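Local coordinates for anthrone oxidase-like protein (Streptomyces ambofaciens, PDB 5F9P), which is an oxygenase of atypical angucycline biosynthesis that cleaves a C-C bond in an oxidative ring-B opening, at residues 11-16 and 159-164; 15-20 and 215-220; 33-38 and 46-51; 51-56 and 120-125; 135-140 and 209-214. All coordinates share one frame; numbering follows the deposited sequence.

Interaction 1: 11-16 and 159-164; sequences TVLNLF and VVLKGL
Leu161 meets Leu13 and Thr11 through a single methyl. Its CD1 lies 3.8 Å from Leu13 CD1 and the same 3.8 Å from Leu13 CD2, so it faces both ends of the fork. The two leucines meet end on. Thr11 takes part more loosely: its CG2 is 4.1 Å from Leu161 CD1, and its side chain lies roughly perpendicular to that of Leu161. Leu161 can span the gap because CD1 is anti to CA (chi2 175°), which stretches the side chain to full length. The backbones stay well apart, with Thr11 CA and Leu161 CA 8.4 Å from each other. Strand 92-105 fills the space between them in the sheet. It pairs with strand 10-17 through Asn98, Met96 and Arg94, and the carbonyl of Thr11 also takes a bond from the Asn98 side chain. Val160 and Lys162, the neighbours of Leu161, pack outward on helix 135-142, which puts Leu161 on the inner face. All three touching residues are buried, and the contact is purely apolar. Methyls meeting above an intervening strand belong to the interior of a closed beta barrel, here the eight-stranded barrel of the dimeric alpha+beta barrel class, completed within one chain.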
# COMPACT_ATOMS: atom_id res chain seq x y z
N THR A 11 10.11 0.43 2.75
CA THR A 11 8.70 0.76 2.58
C THR A 11 7.82 -0.25 3.30
O THR A 11 7.80 -1.43 2.96
CB THR A 11 8.31 0.86 1.09
OG1 THR A 11 9.04 1.94 0.48
CG2 THR A 11 6.83 1.14 0.96
N VAL A 12 7.08 0.23 4.29
CA VAL A 12 6.27 -0.65 5.12
C VAL A 12 4.78 -0.40 4.87
O VAL A 12 4.31 0.74 4.96
CB VAL A 12 6.60 -0.45 6.62
CG1 VAL A 12 5.62 -1.23 7.50
CG2 VAL A 12 8.03 -0.89 6.91
N LEU A 13 4.06 -1.46 4.51
CA LEU A 13 2.61 -1.39 4.37
C LEU A 13 1.92 -2.23 5.42
O LEU A 13 2.09 -3.45 5.48
CB LEU A 13 2.16 -1.80 2.97
CG LEU A 13 2.33 -0.73 1.89
CD1 LEU A 13 3.78 -0.27 1.76
CD2 LEU A 13 1.82 -1.25 0.57
N ASN A 14 1.15 -1.56 6.28
CA ASN A 14 0.35 -2.23 7.30
C ASN A 14 -1.08 -2.36 6.80
O ASN A 14 -1.79 -1.36 6.62
CB ASN A 14 0.39 -1.46 8.62
CG ASN A 14 1.78 -1.39 9.21
OD1 ASN A 14 2.68 -2.12 8.81
ND2 ASN A 14 1.95 -0.52 10.21
N LEU A 15 -1.48 -3.60 6.55
CA LEU A 15 -2.77 -3.90 5.95
C LEU A 15 -3.71 -4.52 6.99
O LEU A 15 -3.37 -5.51 7.63
CB LEU A 15 -2.57 -4.88 4.79
CG LEU A 15 -3.85 -5.46 4.16
CD1 LEU A 15 -4.66 -4.34 3.52
CD2 LEU A 15 -3.49 -6.54 3.15
N PHE A 16 -4.88 -3.91 7.15
CA PHE A 16 -5.86 -4.38 8.11
C PHE A 16 -7.20 -4.64 7.42
O PHE A 16 -7.66 -3.82 6.61
CB PHE A 16 -6.06 -3.32 9.19
CG PHE A 16 -4.79 -2.88 9.86
CD1 PHE A 16 -4.26 -3.61 10.92
CD2 PHE A 16 -4.13 -1.73 9.45
CE1 PHE A 16 -3.10 -3.21 11.54
CE2 PHE A 16 -2.97 -1.32 10.08
CZ PHE A 16 -2.45 -2.06 11.13
N VAL A 159 2.93 2.01 -8.53
CA VAL A 159 4.09 1.58 -7.76
C VAL A 159 4.07 0.06 -7.63
O VAL A 159 3.04 -0.53 -7.28
CB VAL A 159 4.06 2.19 -6.33
CG1 VAL A 159 5.29 1.75 -5.55
CG2 VAL A 159 3.97 3.73 -6.39
N VAL A 160 5.21 -0.58 -7.90
CA VAL A 160 5.31 -2.02 -7.71
C VAL A 160 6.32 -2.27 -6.61
O VAL A 160 7.45 -1.81 -6.69
CB VAL A 160 5.78 -2.76 -9.00
CG1 VAL A 160 5.91 -4.26 -8.76
CG2 VAL A 160 4.81 -2.48 -10.15
N LEU A 161 5.90 -3.00 -5.58
CA LEU A 161 6.80 -3.30 -4.47
C LEU A 161 7.15 -4.78 -4.42
O LEU A 161 6.29 -5.65 -4.66
CB LEU A 161 6.16 -2.89 -3.14
CG LEU A 161 5.56 -1.49 -3.06
CD1 LEU A 161 4.86 -1.29 -1.71
CD2 LEU A 161 6.66 -0.48 -3.21
N LYS A 162 8.40 -5.05 -4.08
CA LYS A 162 8.87 -6.41 -3.83
C LYS A 162 8.82 -6.69 -2.34
O LYS A 162 9.44 -5.97 -1.55
CB LYS A 162 10.31 -6.57 -4.31
CG LYS A 162 10.91 -7.94 -4.02
CD LYS A 162 12.40 -8.00 -4.36
CE LYS A 162 12.97 -9.40 -4.10
NZ LYS A 162 14.42 -9.51 -4.43
N GLY A 163 8.10 -7.73 -1.96
CA GLY A 163 8.00 -8.10 -0.57
C GLY A 163 9.32 -8.65 -0.06
O GLY A 163 9.89 -9.55 -0.68
N LEU A 164 9.79 -8.10 1.06
CA LEU A 164 11.03 -8.55 1.72
C LEU A 164 10.78 -9.57 2.82
O LEU A 164 11.45 -10.60 2.91
CB LEU A 164 11.79 -7.35 2.30
CG LEU A 164 12.31 -6.38 1.24
CD1 LEU A 164 13.25 -5.35 1.85
CD2 LEU A 164 13.00 -7.17 0.12

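Interaction 2: 15-20 and 215-220; sequences LFTTDT and EPYSNT
The ring of Tyr217 packs against Leu15 and Thr17 inside the eight-stranded antiparallel barrel. Strands 10-17 and 217-228 are not neighbours in the sheet; the contact is made by side chains, with one water between the strands. Both residues come obliquely from the same side of the ring plane, but meet different ring atoms. Leu15 has CD1 3.8 Å from Tyr217 CE2 and CD2 3.8 Å from Tyr217 CD2. Thr17 runs past the tyrosine in the opposite direction. Its CG2 is 3.5 Å from Tyr217 CE1 and 3.6 Å from Tyr217 OH. The threonine presents this methyl because its OG1 sits between the backbone N and the carbonyl carbon (chi1 62°), where it bonds Ser92 and Thr91. Tyr217 extends toward the opposing strand with CG anti to its own N, chi1 174°. Arg94 and Val127 also touch the tyrosine. Asn219 is buried; its ND2 bonds the carbonyl of Ser54, and its OD1 takes a weak bond from Thr220 N. A water connects the two strands: it donates to Phe16 O at 3.0 Å, lies 2.7 Å from Tyr217 OH, and accepts a weak bond from Asn219 ND2 at 3.3 Å.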
# COMPACT_ATOMS: atom_id res chain seq x y z
N LEU A 15 -1.48 -3.60 6.55
CA LEU A 15 -2.77 -3.90 5.95
C LEU A 15 -3.71 -4.52 6.99
O LEU A 15 -3.37 -5.51 7.63
CB LEU A 15 -2.57 -4.88 4.79
CG LEU A 15 -3.85 -5.46 4.16
CD1 LEU A 15 -4.66 -4.34 3.52
CD2 LEU A 15 -3.49 -6.54 3.15
N PHE A 16 -4.88 -3.91 7.15
CA PHE A 16 -5.86 -4.38 8.11
C PHE A 16 -7.20 -4.64 7.42
O PHE A 16 -7.66 -3.82 6.61
CB PHE A 16 -6.06 -3.32 9.19
CG PHE A 16 -4.79 -2.88 9.86
CD1 PHE A 16 -4.26 -3.61 10.92
CD2 PHE A 16 -4.13 -1.73 9.45
CE1 PHE A 16 -3.10 -3.21 11.54
CE2 PHE A 16 -2.97 -1.32 10.08
CZ PHE A 16 -2.45 -2.06 11.13
N THR A 17 -7.82 -5.77 7.72
CA THR A 17 -9.16 -6.07 7.24
C THR A 17 -10.10 -6.11 8.44
O THR A 17 -9.70 -6.45 9.55
CB THR A 17 -9.22 -7.44 6.50
OG1 THR A 17 -8.86 -8.50 7.40
CG2 THR A 17 -8.27 -7.44 5.32
N THR A 18 -11.36 -5.74 8.23
CA THR A 18 -12.34 -5.81 9.30
C THR A 18 -13.73 -6.08 8.71
O THR A 18 -13.89 -6.13 7.50
CB THR A 18 -12.34 -4.53 10.15
OG1 THR A 18 -13.09 -4.75 11.35
CG2 THR A 18 -12.90 -3.36 9.37
N ASP A 19 -14.74 -6.26 9.57
CA ASP A 19 -16.04 -6.72 9.08
C ASP A 19 -17.23 -5.76 9.27
O ASP A 19 -18.35 -6.10 8.88
CB ASP A 19 -16.38 -8.11 9.64
CG ASP A 19 -16.43 -8.14 11.15
OD1 ASP A 19 -16.25 -7.08 11.79
OD2 ASP A 19 -16.68 -9.23 11.70
N THR A 20 -17.00 -4.59 9.86
CA THR A 20 -18.05 -3.57 9.94
C THR A 20 -17.47 -2.20 9.68
O THR A 20 -16.29 -1.96 9.95
CB THR A 20 -18.77 -3.54 11.32
OG1 THR A 20 -17.93 -2.92 12.30
CG2 THR A 20 -19.15 -4.94 11.79
N GLU A 215 -4.58 -17.01 -2.78
CA GLU A 215 -5.54 -15.96 -3.08
C GLU A 215 -4.89 -14.59 -2.89
O GLU A 215 -4.38 -14.29 -1.81
CB GLU A 215 -6.80 -16.09 -2.20
CG GLU A 215 -7.91 -15.07 -2.57
CD GLU A 215 -9.21 -15.21 -1.76
OE1 GLU A 215 -10.17 -14.46 -2.05
OE2 GLU A 215 -9.27 -16.06 -0.84
N PRO A 216 -4.88 -13.77 -3.95
CA PRO A 216 -4.40 -12.40 -3.74
C PRO A 216 -5.42 -11.62 -2.91
O PRO A 216 -6.59 -12.01 -2.85
CB PRO A 216 -4.32 -11.83 -5.17
CG PRO A 216 -4.34 -13.07 -6.09
CD PRO A 216 -5.17 -14.07 -5.36
N TYR A 217 -4.98 -10.55 -2.26
CA TYR A 217 -5.91 -9.65 -1.58
C TYR A 217 -5.90 -8.31 -2.30
O TYR A 217 -4.85 -7.68 -2.48
CB TYR A 217 -5.55 -9.44 -0.10
CG TYR A 217 -6.44 -8.40 0.58
CD1 TYR A 217 -7.62 -8.76 1.22
CD2 TYR A 217 -6.12 -7.04 0.52
CE1 TYR A 217 -8.43 -7.82 1.81
CE2 TYR A 217 -6.93 -6.09 1.10
CZ TYR A 217 -8.09 -6.48 1.75
OH TYR A 217 -8.90 -5.55 2.33
N SER A 218 -7.08 -7.86 -2.72
CA SER A 218 -7.16 -6.54 -3.32
C SER A 218 -8.23 -5.70 -2.63
O SER A 218 -9.18 -6.23 -2.03
CB SER A 218 -7.38 -6.63 -4.84
OG SER A 218 -8.64 -7.18 -5.11
N ASN A 219 -8.04 -4.39 -2.68
CA ASN A 219 -9.04 -3.47 -2.13
C ASN A 219 -8.76 -2.10 -2.72
O ASN A 219 -7.71 -1.89 -3.34
CB ASN A 219 -9.02 -3.45 -0.59
CG ASN A 219 -10.30 -2.83 0.03
OD1 ASN A 219 -11.27 -2.54 -0.68
ND2 ASN A 219 -10.30 -2.65 1.35
N THR A 220 -9.70 -1.18 -2.55
CA THR A 220 -9.51 0.18 -3.04
C THR A 220 -9.64 1.10 -1.84
O THR A 220 -10.21 0.72 -0.83
CB THR A 220 -10.57 0.55 -4.10
OG1 THR A 220 -11.87 0.36 -3.54
CG2 THR A 220 -10.42 -0.35 -5.34
O HOH W 1 -8.05 -3.37 3.70

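Interaction 3: 33-38 and 46-51; sequences KIVDAA and STVHSG
Two carbonyl oxygens, those of Val35 and Ala38, grip NH1 of Arg227, while the backbone of Arg227 pairs with Ser46. One arginine of strand 217-228 thus joins both partners of this contact. Its charge sits by carbonyls toward the C-terminal end of helix 21-37, where the helix dipole would probably favour a cation. Between the segments themselves the touch is apolar. Val35 CG2 carries it, packed 3.5 Å from Ser46 CB and 3.9 Å from Val48 CG2. In Val35 this methyl is anti to the carbonyl carbon and the other, CG1, is anti to the backbone N (chi1 169°). The two valine side chains run alongside one another, pointing opposite ways. Ser46 meets the valine with its CB; the residue is buried, and its OG is bonded by Trp43 NE1. Backbone bonds in the helical segment run from Ala37 N to Lys33 O and from Ala38 N to Val35 O, each 3.1 Å. Val35 also reaches Asn59 on strand 56-63, which runs between strands 10-17 and 43-51. A helix packed on the sheet between two parallel strands, with an antiparallel strand inserted between them, is the split beta-alpha-beta crossover of a ferredoxin-like half of the barrel.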
# COMPACT_ATOMS: atom_id res chain seq x y z
N LYS A 33 -3.99 8.33 15.66
CA LYS A 33 -3.36 8.67 16.94
C LYS A 33 -1.88 8.32 16.91
O LYS A 33 -1.04 9.12 17.32
CB LYS A 33 -4.00 7.89 18.08
CG LYS A 33 -5.39 8.33 18.48
CD LYS A 33 -5.87 7.42 19.61
CE LYS A 33 -7.29 7.73 20.04
NZ LYS A 33 -7.61 6.98 21.29
N ILE A 34 -1.56 7.13 16.42
CA ILE A 34 -0.17 6.67 16.32
C ILE A 34 0.67 7.55 15.35
O ILE A 34 1.79 7.96 15.65
CB ILE A 34 -0.11 5.17 15.92
CG1 ILE A 34 -0.73 4.31 17.03
CG2 ILE A 34 1.33 4.73 15.63
CD1 ILE A 34 -1.10 2.89 16.60
N VAL A 35 0.10 7.86 14.19
CA VAL A 35 0.77 8.76 13.25
C VAL A 35 1.04 10.13 13.88
O VAL A 35 2.15 10.65 13.78
CB VAL A 35 -0.07 8.93 11.95
CG1 VAL A 35 0.49 10.07 11.08
CG2 VAL A 35 -0.11 7.62 11.18
N ASP A 36 0.04 10.70 14.54
CA ASP A 36 0.15 12.05 15.05
C ASP A 36 1.17 12.16 16.18
O ASP A 36 1.78 13.22 16.37
CB ASP A 36 -1.23 12.56 15.50
CG ASP A 36 -2.17 12.80 14.33
OD1 ASP A 36 -1.69 12.83 13.16
OD2 ASP A 36 -3.39 12.97 14.56
N ALA A 37 1.36 11.07 16.91
CA ALA A 37 2.34 11.03 18.00
C ALA A 37 3.71 10.49 17.57
O ALA A 37 4.65 10.52 18.35
CB ALA A 37 1.79 10.20 19.18
N ALA A 38 3.81 10.02 16.32
CA ALA A 38 5.04 9.38 15.84
C ALA A 38 6.28 10.26 15.93
O ALA A 38 6.35 11.32 15.29
CB ALA A 38 4.85 8.89 14.41
N SER A 46 3.96 8.43 7.33
CA SER A 46 2.87 7.45 7.29
C SER A 46 1.73 8.08 6.52
O SER A 46 1.47 9.30 6.65
CB SER A 46 2.37 7.12 8.70
OG SER A 46 3.40 6.54 9.50
N THR A 47 1.05 7.27 5.72
CA THR A 47 -0.10 7.73 4.94
C THR A 47 -1.24 6.75 5.13
O THR A 47 -1.15 5.60 4.69
CB THR A 47 0.25 7.87 3.46
OG1 THR A 47 1.23 8.90 3.31
CG2 THR A 47 -1.00 8.26 2.64
N VAL A 48 -2.31 7.21 5.78
CA VAL A 48 -3.41 6.34 6.20
C VAL A 48 -4.48 6.25 5.10
O VAL A 48 -4.92 7.28 4.57
CB VAL A 48 -4.06 6.86 7.52
CG1 VAL A 48 -5.24 6.00 7.94
CG2 VAL A 48 -3.03 6.90 8.64
N HIS A 49 -4.89 5.03 4.77
CA HIS A 49 -5.89 4.80 3.71
C HIS A 49 -7.14 4.16 4.30
O HIS A 49 -7.04 3.27 5.15
CB HIS A 49 -5.36 3.86 2.63
CG HIS A 49 -4.10 4.33 1.97
ND1 HIS A 49 -2.94 4.58 2.67
CD2 HIS A 49 -3.81 4.55 0.67
CE1 HIS A 49 -2.00 4.97 1.83
NE2 HIS A 49 -2.50 4.95 0.61
N SER A 50 -8.30 4.62 3.84
CA SER A 50 -9.60 4.11 4.29
C SER A 50 -10.24 3.26 3.19
O SER A 50 -10.38 3.72 2.07
CB SER A 50 -10.52 5.29 4.62
OG SER A 50 -11.82 4.82 4.92
N GLY A 51 -10.63 2.02 3.51
CA GLY A 51 -11.11 1.10 2.50
C GLY A 51 -12.44 1.50 1.86
O GLY A 51 -13.32 2.00 2.56

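Interaction 4: 51-56 and 120-125; sequences GVDSHG and DDYTVF
The Tyr122 ring receives Val52 at its edge, near the ring plane, and the Asp53 carboxylate lies by its hydroxyl. Val52 CG1 is 3.6 Å from Tyr122 OH and 4.1 Å from Tyr122 CE1. The carboxylate is turned 58° from the ring plane, and the aspartate arm stands nearly square to the tyrosine. Val52 and Asp53 are exposed, so this is a surface contact, and Lys183 touches both Val52 and Tyr122. Asp53 OD1 and Tyr122 OH are 3.5 Å apart, and a water links them. Tyr122 OH gives its proton to this water at 2.6 Å, and the water donates to Asp53 OD1 at 3.0 Å. The phenol oxygen has a further partner in Thr220 OG1, which also takes the backbone N-H of Asp53. Thr220 therefore positions both sides of the contact. Tyr122 brings its hydroxyl to the loop with CG anti to the backbone N, chi1 -168°. Residues 51-56 form the turn of a beta hairpin between strands 43-51 and 56-63 of the barrel. Gly51 N bonds Gly56 O at 2.9 Å and closes the loop at its base. Gln24 adds a clamp from helix 21-37, its amide bonding both Gly51 O and Gly56 N. Strand 217-228 runs between strands 43-51 and 122-130, pairing with Val52 through Thr220 and with Thr123 through Tyr221.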
# COMPACT_ATOMS: atom_id res chain seq x y z
N GLY A 51 -10.63 2.02 3.51
CA GLY A 51 -11.11 1.10 2.50
C GLY A 51 -12.44 1.50 1.86
O GLY A 51 -13.32 2.00 2.56
N VAL A 52 -12.56 1.29 0.55
CA VAL A 52 -13.78 1.64 -0.20
C VAL A 52 -14.57 0.40 -0.66
O VAL A 52 -15.72 0.21 -0.26
CB VAL A 52 -13.48 2.56 -1.43
CG1 VAL A 52 -14.71 2.72 -2.32
CG2 VAL A 52 -13.00 3.93 -0.97
N ASP A 53 -13.95 -0.47 -1.47
CA ASP A 53 -14.61 -1.71 -1.90
C ASP A 53 -15.08 -2.55 -0.71
O ASP A 53 -16.22 -2.99 -0.67
CB ASP A 53 -13.71 -2.54 -2.82
CG ASP A 53 -13.74 -2.09 -4.28
OD1 ASP A 53 -14.34 -1.03 -4.58
OD2 ASP A 53 -13.15 -2.80 -5.13
N SER A 54 -14.19 -2.80 0.24
CA SER A 54 -14.54 -3.62 1.41
C SER A 54 -13.91 -3.02 2.65
O SER A 54 -12.99 -2.20 2.53
CB SER A 54 -14.07 -5.07 1.23
OG SER A 54 -12.69 -5.11 0.96
N HIS A 55 -14.40 -3.40 3.82
CA HIS A 55 -13.93 -2.80 5.07
C HIS A 55 -12.49 -3.16 5.37
O HIS A 55 -12.09 -4.32 5.29
CB HIS A 55 -14.81 -3.22 6.25
CG HIS A 55 -16.27 -3.02 6.00
ND1 HIS A 55 -16.80 -1.78 5.68
CD2 HIS A 55 -17.31 -3.88 6.02
CE1 HIS A 55 -18.11 -1.90 5.51
NE2 HIS A 55 -18.44 -3.16 5.70
N GLY A 56 -11.71 -2.15 5.72
CA GLY A 56 -10.35 -2.35 6.15
C GLY A 56 -9.60 -1.06 5.97
O GLY A 56 -10.19 -0.08 5.51
N ASP A 120 -6.75 13.56 -3.95
CA ASP A 120 -7.95 12.81 -4.29
C ASP A 120 -7.69 11.63 -5.24
O ASP A 120 -8.50 11.34 -6.12
CB ASP A 120 -9.02 13.74 -4.85
CG ASP A 120 -9.60 14.63 -3.78
OD1 ASP A 120 -9.43 14.30 -2.58
OD2 ASP A 120 -10.24 15.64 -4.13
N ASP A 121 -6.57 10.96 -5.04
CA ASP A 121 -6.28 9.73 -5.76
C ASP A 121 -7.21 8.61 -5.33
O ASP A 121 -7.22 8.24 -4.15
CB ASP A 121 -4.86 9.30 -5.45
CG ASP A 121 -3.83 10.27 -5.98
OD1 ASP A 121 -3.89 10.56 -7.19
OD2 ASP A 121 -2.98 10.74 -5.19
N TYR A 122 -7.97 8.05 -6.28
CA TYR A 122 -8.63 6.77 -6.03
C TYR A 122 -7.54 5.69 -6.07
O TYR A 122 -6.87 5.49 -7.08
CB TYR A 122 -9.74 6.48 -7.05
CG TYR A 122 -10.62 5.31 -6.64
CD1 TYR A 122 -11.60 5.46 -5.68
CD2 TYR A 122 -10.45 4.04 -7.21
CE1 TYR A 122 -12.40 4.41 -5.28
CE2 TYR A 122 -11.25 2.98 -6.82
CZ TYR A 122 -12.23 3.17 -5.86
OH TYR A 122 -13.03 2.13 -5.45
N THR A 123 -7.34 5.01 -4.94
CA THR A 123 -6.16 4.18 -4.77
C THR A 123 -6.51 2.71 -4.81
O THR A 123 -7.44 2.26 -4.13
CB THR A 123 -5.41 4.54 -3.46
OG1 THR A 123 -4.93 5.89 -3.55
CG2 THR A 123 -4.20 3.60 -3.22
N VAL A 124 -5.77 1.98 -5.63
CA VAL A 124 -6.07 0.57 -5.90
C VAL A 124 -4.89 -0.31 -5.47
O VAL A 124 -3.75 -0.08 -5.87
CB VAL A 124 -6.40 0.38 -7.40
CG1 VAL A 124 -6.72 -1.09 -7.71
CG2 VAL A 124 -7.56 1.27 -7.78
N PHE A 125 -5.18 -1.32 -4.65
CA PHE A 125 -4.15 -2.10 -3.97
C PHE A 125 -4.37 -3.61 -4.13
O PHE A 125 -5.49 -4.09 -3.99
CB PHE A 125 -4.15 -1.73 -2.48
CG PHE A 125 -3.24 -2.56 -1.64
CD1 PHE A 125 -1.87 -2.35 -1.66
CD2 PHE A 125 -3.75 -3.54 -0.82
CE1 PHE A 125 -1.03 -3.11 -0.88
CE2 PHE A 125 -2.92 -4.30 -0.03
CZ PHE A 125 -1.55 -4.09 -0.06
O HOH W 2 -13.65 0.32 -7.14

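Interaction 5: 135-140 and 209-214; sequences QDEALD and RAVVAG
Ala138, on helix 135-142, faces Val211, in the last part of segment 199-211, with their CA atoms 7.0 Å apart. The backbone of Val211 bonds Thr131. The side-chain contact is small and apolar. Ala138 CB lies 4.0 Å from Val211 CG2, so the alanine methyl itself meets the valine. In Val211 a chi1 of -59° sets CG1 anti to the carbonyl carbon and so puts CG2 between the backbone N and the carbonyl carbon. CG1 looks instead to the neighbouring Glu137, whose CG is 4.4 Å from Val211 CG1, a looser touch. The Glu137 carboxylate is held by Arg207: OE2 forms a salt bridge with Arg207 NE, and Asp140 OD2 forms another with Arg207 NH2. Arg207 thus joins two acids, one turn apart on helix 135-142, to helix 199-211, one turn before Val211. Regular bonds hold the first helix together here, with Leu139 N on Gln135 O at 3.0 Å. Ala138 also packs on Val130 of strand 122-130, and Leu139 packs on strands 155-167 and 172-180. This is helix-helix packing in the outer layer of an alpha+beta barrel, where helices cover the outside of the sheet.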
# COMPACT_ATOMS: atom_id res chain seq x y z
N GLN A 135 8.88 -14.98 -8.47
CA GLN A 135 8.81 -13.61 -7.97
C GLN A 135 9.33 -12.55 -8.96
O GLN A 135 8.65 -11.53 -9.19
CB GLN A 135 9.51 -13.46 -6.62
CG GLN A 135 9.27 -12.10 -5.98
CD GLN A 135 9.90 -11.95 -4.60
OE1 GLN A 135 9.22 -11.60 -3.64
NE2 GLN A 135 11.20 -12.17 -4.52
N ASP A 136 10.50 -12.78 -9.54
CA ASP A 136 11.08 -11.79 -10.46
C ASP A 136 10.22 -11.64 -11.70
O ASP A 136 10.10 -10.55 -12.27
CB ASP A 136 12.50 -12.17 -10.87
CG ASP A 136 13.49 -12.00 -9.75
OD1 ASP A 136 13.27 -11.15 -8.86
OD2 ASP A 136 14.51 -12.73 -9.77
N GLU A 137 9.62 -12.74 -12.12
CA GLU A 137 8.71 -12.72 -13.25
C GLU A 137 7.51 -11.80 -12.94
O GLU A 137 7.14 -10.95 -13.75
CB GLU A 137 8.25 -14.15 -13.55
CG GLU A 137 7.10 -14.26 -14.53
CD GLU A 137 7.51 -13.98 -15.96
OE1 GLU A 137 8.68 -13.58 -16.18
OE2 GLU A 137 6.67 -14.17 -16.86
N ALA A 138 6.92 -11.99 -11.78
CA ALA A 138 5.79 -11.17 -11.34
C ALA A 138 6.16 -9.68 -11.33
O ALA A 138 5.38 -8.84 -11.78
CB ALA A 138 5.33 -11.60 -9.94
N LEU A 139 7.33 -9.37 -10.79
CA LEU A 139 7.78 -7.99 -10.69
C LEU A 139 7.97 -7.37 -12.07
O LEU A 139 7.58 -6.23 -12.32
CB LEU A 139 9.09 -7.92 -9.91
CG LEU A 139 9.01 -8.23 -8.41
CD1 LEU A 139 10.41 -8.34 -7.82
CD2 LEU A 139 8.22 -7.12 -7.72
N ASP A 140 8.59 -8.12 -12.96
CA ASP A 140 8.79 -7.64 -14.32
C ASP A 140 7.46 -7.42 -15.03
O ASP A 140 7.27 -6.41 -15.70
CB ASP A 140 9.65 -8.60 -15.13
CG ASP A 140 10.09 -8.00 -16.44
OD1 ASP A 140 10.95 -7.09 -16.41
OD2 ASP A 140 9.55 -8.41 -17.49
N ARG A 209 -0.58 -14.27 -13.37
CA ARG A 209 -1.48 -15.41 -13.10
C ARG A 209 -0.71 -16.73 -13.01
O ARG A 209 -1.03 -17.60 -12.18
CB ARG A 209 -2.56 -15.48 -14.18
CG ARG A 209 -3.45 -16.73 -14.13
CD ARG A 209 -4.49 -16.67 -15.25
NE ARG A 209 -5.26 -17.90 -15.42
CZ ARG A 209 -6.55 -17.91 -15.74
NH1 ARG A 209 -7.20 -16.76 -15.92
NH2 ARG A 209 -7.20 -19.06 -15.90
N ALA A 210 0.31 -16.89 -13.85
CA ALA A 210 1.08 -18.13 -13.87
C ALA A 210 1.83 -18.40 -12.57
O ALA A 210 2.12 -19.55 -12.24
CB ALA A 210 2.05 -18.15 -15.07
N VAL A 211 2.17 -17.35 -11.83
CA VAL A 211 3.03 -17.52 -10.66
C VAL A 211 2.38 -17.12 -9.34
O VAL A 211 3.04 -17.13 -8.31
CB VAL A 211 4.39 -16.77 -10.81
CG1 VAL A 211 5.16 -17.26 -12.04
CG2 VAL A 211 4.16 -15.27 -10.89
N VAL A 212 1.09 -16.77 -9.37
CA VAL A 212 0.33 -16.54 -8.13
C VAL A 212 0.19 -17.84 -7.33
O VAL A 212 -0.20 -18.87 -7.88
CB VAL A 212 -1.07 -15.95 -8.42
CG1 VAL A 212 -1.95 -16.03 -7.19
CG2 VAL A 212 -0.96 -14.51 -8.91
N ALA A 213 0.49 -17.78 -6.04
CA ALA A 213 0.53 -18.98 -5.21
C ALA A 213 -0.43 -18.87 -4.03
O ALA A 213 -0.02 -18.92 -2.87
CB ALA A 213 1.94 -19.21 -4.71
N GLY A 214 -1.72 -18.70 -4.31
CA GLY A 214 -2.68 -18.45 -3.25
C GLY A 214 -3.61 -17.32 -3.64
O GLY A 214 -3.46 -16.75 -4.71

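Interactions 1, 2 and 4 are connected through the barrel. Interactions 1 and 2 share Leu15 and Phe16, with centres 14 Å apart. Phe125 of segment 120-125 bridges to interaction 1: its CE1 is 3.7 Å from Leu13 CD2. Interactions 2 and 4 are the closest pair, about 10 Å between centres, joined by Thr220 O to Val52 N at 2.8 Å. Interaction 3 shares Gly51 with interaction 4, so one hairpin serves both. Interaction 5 lies outside the barrel and meets interaction 1 where Leu139 CD2 packs 3.8 Å from Val160 CG1. Interactions 3 and 5 sit on opposite sides of the chain's centre, about 30 Å between their centres.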